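Local coordinates for cytosolic malate dehydrogenase (Trichomonas vaginalis, PDB 4UUO), which probably interconverts malate and oxaloacetate with NAD(H) as cofactor, as expected of a cytosolic member of the lactate/malate dehydrogenase superfamily, at residues A247-T258 with P287-V299. Numbering follows the deposited sequence.
Sequences ALTCVKDWLYGT and PVTVSKDGEVHVV
The carbonyl oxygen of V290 accepts a weak, bent hydrogen bond from T258 N (3.1 Å, 132° at the hydrogen), joining the end of helix 240-256 to the hairpin of strands 283-290 and 296-298. A second weak bond lies nearby, where T258 OG1 and T289 OG1 meet at 3.3 Å, their side chains crossing at about a right angle. Between helix and T258 the chain turns at G257, whose positive phi (96°) ends the helical run and whose CA settles beside the carbonyls of V290 and S291.

Beside this polar seam, a chi1 of 180° sets V290 CG1 opposite the backbone N and against the carbonyls of D253 and W254. W254 starts out facing away from the hairpin, but its indole swings back, and the CD1/NE1 side of the pyrrole ring obliquely meets V296 CG2, an apolar contact with CD1 at 3.5 Å. G294 CA lies against W254 O. The carbonyl oxygens of W254 and G294, 3.4 Å apart, both accept from K123 NZ, whose charge probably offsets their repulsion; K123, which opens strand 123-126 of the parallel NAD-binding sheet, also makes a cation-pi contact with the indole.

The hairpin's own tip is a type I turn from S291 to G294, in which S291 OG accepts from D293 N as an ST turn and also from E295 N. The whole exemplifies a helix C-terminus docked against the end of a beta-hairpin, its turn and the adjoining strand residues, here within the alpha/beta C-terminal domain of the LDH/MDH fold.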
loop_
_atom_site.group_PDB
_atom_site.type_symbol
_atom_site.label_atom_id
_atom_site.label_comp_id
_atom_site.label_asym_id
_atom_site.label_seq_id
_atom_site.Cartn_x
_atom_site.Cartn_y
_atom_site.Cartn_z
ATOM N N ALA A 247 -0.826 7.507 9.729
ATOM C CA ALA A 247 0.358 8.346 9.830
ATOM C C ALA A 247 0.467 9.325 8.659
ATOM O O ALA A 247 0.848 10.485 8.837
ATOM C CB ALA A 247 1.592 7.482 9.905
ATOM N N LEU A 248 0.132 8.850 7.464
ATOM C CA LEU A 248 0.255 9.658 6.264
ATOM C C LEU A 248 -0.705 10.841 6.309
ATOM O O LEU A 248 -0.332 11.966 5.976
ATOM C CB LEU A 248 -0.001 8.802 5.020
ATOM C CG LEU A 248 0.016 9.539 3.678
ATOM C CD1 LEU A 248 0.767 8.723 2.634
ATOM C CD2 LEU A 248 -1.401 9.863 3.209
ATOM N N THR A 249 -1.938 10.576 6.723
ATOM C CA THR A 249 -2.956 11.617 6.808
ATOM C C THR A 249 -2.726 12.526 8.019
ATOM O O THR A 249 -3.061 13.710 7.978
ATOM C CB THR A 249 -4.382 11.017 6.876
ATOM O OG1 THR A 249 -4.515 10.202 8.048
ATOM C CG2 THR A 249 -4.664 10.171 5.643
ATOM N N CYS A 250 -2.159 11.974 9.092
ATOM C CA CYS A 250 -1.817 12.789 10.254
ATOM C C CYS A 250 -0.829 13.866 9.845
ATOM O O CYS A 250 -0.986 15.036 10.195
ATOM C CB CYS A 250 -1.230 11.937 11.382
ATOM S SG CYS A 250 -0.340 12.898 12.652
ATOM N N VAL A 251 0.182 13.459 9.086
ATOM C CA VAL A 251 1.214 14.375 8.629
ATOM C C VAL A 251 0.683 15.232 7.483
ATOM O O VAL A 251 1.057 16.397 7.342
ATOM C CB VAL A 251 2.479 13.612 8.204
ATOM C CG1 VAL A 251 3.469 14.537 7.507
ATOM C CG2 VAL A 251 3.124 12.959 9.430
ATOM N N LYS A 252 -0.213 14.659 6.688
ATOM C CA LYS A 252 -0.884 15.396 5.627
ATOM C C LYS A 252 -1.527 16.662 6.189
ATOM O O LYS A 252 -1.212 17.777 5.764
ATOM C CB LYS A 252 -1.939 14.517 4.959
ATOM C CG LYS A 252 -2.629 15.136 3.762
ATOM C CD LYS A 252 -1.796 14.980 2.506
ATOM C CE LYS A 252 -2.592 15.383 1.279
ATOM N NZ LYS A 252 -3.847 14.590 1.184
ATOM N N ASP A 253 -2.415 16.478 7.162
ATOM C CA ASP A 253 -3.067 17.595 7.836
ATOM C C ASP A 253 -2.052 18.455 8.577
ATOM O O ASP A 253 -2.177 19.678 8.618
ATOM C CB ASP A 253 -4.129 17.092 8.814
ATOM C CG ASP A 253 -5.198 16.262 8.139
ATOM O OD1 ASP A 253 -5.358 16.381 6.903
ATOM O OD2 ASP A 253 -5.885 15.498 8.850
ATOM N N TRP A 254 -1.048 17.810 9.164
ATOM C CA TRP A 254 -0.006 18.520 9.898
ATOM C C TRP A 254 0.701 19.526 8.984
ATOM O O TRP A 254 1.105 20.604 9.419
ATOM C CB TRP A 254 0.999 17.528 10.492
ATOM C CG TRP A 254 1.873 18.094 11.594
ATOM C CD1 TRP A 254 1.792 19.339 12.153
ATOM C CD2 TRP A 254 2.955 17.425 12.263
ATOM N NE1 TRP A 254 2.753 19.484 13.125
ATOM C CE2 TRP A 254 3.479 18.326 13.211
ATOM C CE3 TRP A 254 3.527 16.153 12.152
ATOM C CZ2 TRP A 254 4.553 17.997 14.040
ATOM C CZ3 TRP A 254 4.592 15.827 12.976
ATOM C CH2 TRP A 254 5.094 16.746 13.907
ATOM N N LEU A 255 0.820 19.175 7.707
ATOM C CA LEU A 255 1.513 20.022 6.745
ATOM C C LEU A 255 0.600 21.055 6.086
ATOM O O LEU A 255 1.026 22.181 5.824
ATOM C CB LEU A 255 2.172 19.161 5.666
ATOM C CG LEU A 255 3.297 18.216 6.113
ATOM C CD1 LEU A 255 3.718 17.290 4.977
ATOM C CD2 LEU A 255 4.497 18.983 6.652
ATOM N N TYR A 256 -0.649 20.686 5.817
ATOM C CA TYR A 256 -1.497 21.527 4.968
ATOM C C TYR A 256 -2.820 21.957 5.606
ATOM O O TYR A 256 -3.638 22.612 4.959
ATOM C CB TYR A 256 -1.777 20.809 3.646
ATOM C CG TYR A 256 -0.527 20.271 2.991
ATOM C CD1 TYR A 256 0.419 21.132 2.450
ATOM C CD2 TYR A 256 -0.285 18.902 2.928
ATOM C CE1 TYR A 256 1.567 20.648 1.857
ATOM C CE2 TYR A 256 0.864 18.409 2.336
ATOM C CZ TYR A 256 1.786 19.289 1.802
ATOM O OH TYR A 256 2.932 18.810 1.207
ATOM N N GLY A 257 -3.030 21.592 6.866
ATOM C CA GLY A 257 -4.201 22.049 7.596
ATOM C C GLY A 257 -5.383 21.098 7.607
ATOM O O GLY A 257 -5.287 19.957 7.153
ATOM N N THR A 258 -6.507 21.576 8.133
ATOM C CA THR A 258 -7.712 20.762 8.258
ATOM C C THR A 258 -8.882 21.389 7.492
ATOM O O THR A 258 -9.910 21.759 8.068
ATOM C CB THR A 258 -8.094 20.560 9.748
ATOM O OG1 THR A 258 -8.348 21.828 10.365
ATOM C CG2 THR A 258 -6.967 19.865 10.503
ATOM N N PRO A 287 -7.713 17.049 20.740
ATOM C CA PRO A 287 -8.446 17.469 19.545
ATOM C C PRO A 287 -7.820 18.756 19.029
ATOM O O PRO A 287 -7.819 19.770 19.737
ATOM C CB PRO A 287 -9.875 17.692 20.057
ATOM C CG PRO A 287 -9.714 17.996 21.504
ATOM C CD PRO A 287 -8.516 17.201 21.964
ATOM N N VAL A 288 -7.254 18.709 17.829
ATOM C CA VAL A 288 -6.547 19.865 17.304
ATOM C C VAL A 288 -7.019 20.254 15.910
ATOM O O VAL A 288 -7.383 19.405 15.090
ATOM C CB VAL A 288 -5.016 19.627 17.259
ATOM C CG1 VAL A 288 -4.489 19.235 18.631
ATOM C CG2 VAL A 288 -4.665 18.568 16.232
ATOM N N THR A 289 -7.034 21.557 15.665
ATOM C CA THR A 289 -7.147 22.089 14.318
ATOM C C THR A 289 -5.718 22.338 13.828
ATOM O O THR A 289 -4.789 22.411 14.641
ATOM C CB THR A 289 -7.997 23.388 14.285
ATOM O OG1 THR A 289 -8.179 23.822 12.932
ATOM C CG2 THR A 289 -7.336 24.503 15.088
ATOM N N VAL A 290 -5.521 22.424 12.514
ATOM C CA VAL A 290 -4.206 22.783 11.972
ATOM C C VAL A 290 -4.378 23.841 10.894
ATOM O O VAL A 290 -5.193 23.678 9.990
ATOM C CB VAL A 290 -3.448 21.566 11.375
ATOM C CG1 VAL A 290 -2.095 22.001 10.827
ATOM C CG2 VAL A 290 -3.272 20.458 12.414
ATOM N N SER A 291 -3.622 24.930 10.996
ATOM C CA SER A 291 -3.743 26.018 10.029
ATOM C C SER A 291 -3.093 25.632 8.710
ATOM O O SER A 291 -2.383 24.627 8.630
ATOM C CB SER A 291 -3.110 27.298 10.563
ATOM O OG SER A 291 -1.711 27.277 10.352
ATOM N N LYS A 292 -3.322 26.442 7.681
ATOM C CA LYS A 292 -2.787 26.150 6.357
ATOM C C LYS A 292 -1.271 26.339 6.308
ATOM O O LYS A 292 -0.609 25.859 5.388
ATOM C CB LYS A 292 -3.477 27.017 5.304
ATOM C CG LYS A 292 -4.974 26.748 5.179
ATOM C CD LYS A 292 -5.595 27.525 4.026
ATOM C CE LYS A 292 -7.101 27.302 3.945
ATOM N NZ LYS A 292 -7.458 25.876 3.690
ATOM N N ASP A 293 -0.724 27.026 7.307
ATOM C CA ASP A 293 0.723 27.171 7.432
ATOM C C ASP A 293 1.320 25.997 8.195
ATOM O O ASP A 293 2.518 25.976 8.482
ATOM C CB ASP A 293 1.078 28.483 8.126
ATOM C CG ASP A 293 0.794 29.687 7.259
ATOM O OD1 ASP A 293 0.943 29.567 6.025
ATOM O OD2 ASP A 293 0.418 30.748 7.806
ATOM N N GLY A 294 0.476 25.023 8.519
ATOM C CA GLY A 294 0.913 23.831 9.222
ATOM C C GLY A 294 1.075 24.050 10.715
ATOM O O GLY A 294 1.784 23.295 11.385
ATOM N N GLU A 295 0.419 25.085 11.235
ATOM C CA GLU A 295 0.478 25.396 12.659
ATOM C C GLU A 295 -0.617 24.655 13.427
ATOM O O GLU A 295 -1.807 24.818 13.145
ATOM C CB GLU A 295 0.353 26.906 12.887
ATOM C CG GLU A 295 1.128 27.762 11.891
ATOM C CD GLU A 295 2.613 27.450 11.872
ATOM O OE1 GLU A 295 3.167 27.108 12.939
ATOM O OE2 GLU A 295 3.226 27.545 10.787
ATOM N N VAL A 296 -0.209 23.839 14.397
ATOM C CA VAL A 296 -1.153 23.058 15.191
ATOM C C VAL A 296 -1.767 23.901 16.312
ATOM O O VAL A 296 -1.063 24.630 17.011
ATOM C CB VAL A 296 -0.473 21.801 15.800
ATOM C CG1 VAL A 296 -1.438 21.045 16.713
ATOM C CG2 VAL A 296 0.039 20.880 14.699
ATOM N N HIS A 297 -3.085 23.806 16.472
ATOM C CA HIS A 297 -3.775 24.497 17.556
ATOM C C HIS A 297 -4.742 23.561 18.280
ATOM O O HIS A 297 -5.624 22.965 17.663
ATOM C CB HIS A 297 -4.532 25.723 17.030
ATOM C CG HIS A 297 -3.654 26.753 16.387
ATOM N ND1 HIS A 297 -3.501 26.854 15.020
ATOM C CD2 HIS A 297 -2.884 27.730 16.923
ATOM C CE1 HIS A 297 -2.676 27.848 14.743
ATOM N NE2 HIS A 297 -2.287 28.396 15.880
ATOM N N VAL A 298 -4.565 23.433 19.591
ATOM C CA VAL A 298 -5.464 22.638 20.422
ATOM C C VAL A 298 -6.852 23.268 20.490
ATOM O O VAL A 298 -6.983 24.454 20.795
ATOM C CB VAL A 298 -4.915 22.482 21.866
ATOM C CG1 VAL A 298 -5.938 21.793 22.767
ATOM C CG2 VAL A 298 -3.593 21.730 21.870
ATOM N N VAL A 299 -7.883 22.479 20.201
ATOM C CA VAL A 299 -9.264 22.917 20.402
ATOM C C VAL A 299 -9.509 23.104 21.903
ATOM O O VAL A 299 -9.606 22.125 22.645
ATOM C CB VAL A 299 -10.271 21.903 19.811
ATOM C CG1 VAL A 299 -11.695 22.270 20.182
ATOM C CG2 VAL A 299 -10.106 21.809 18.294
#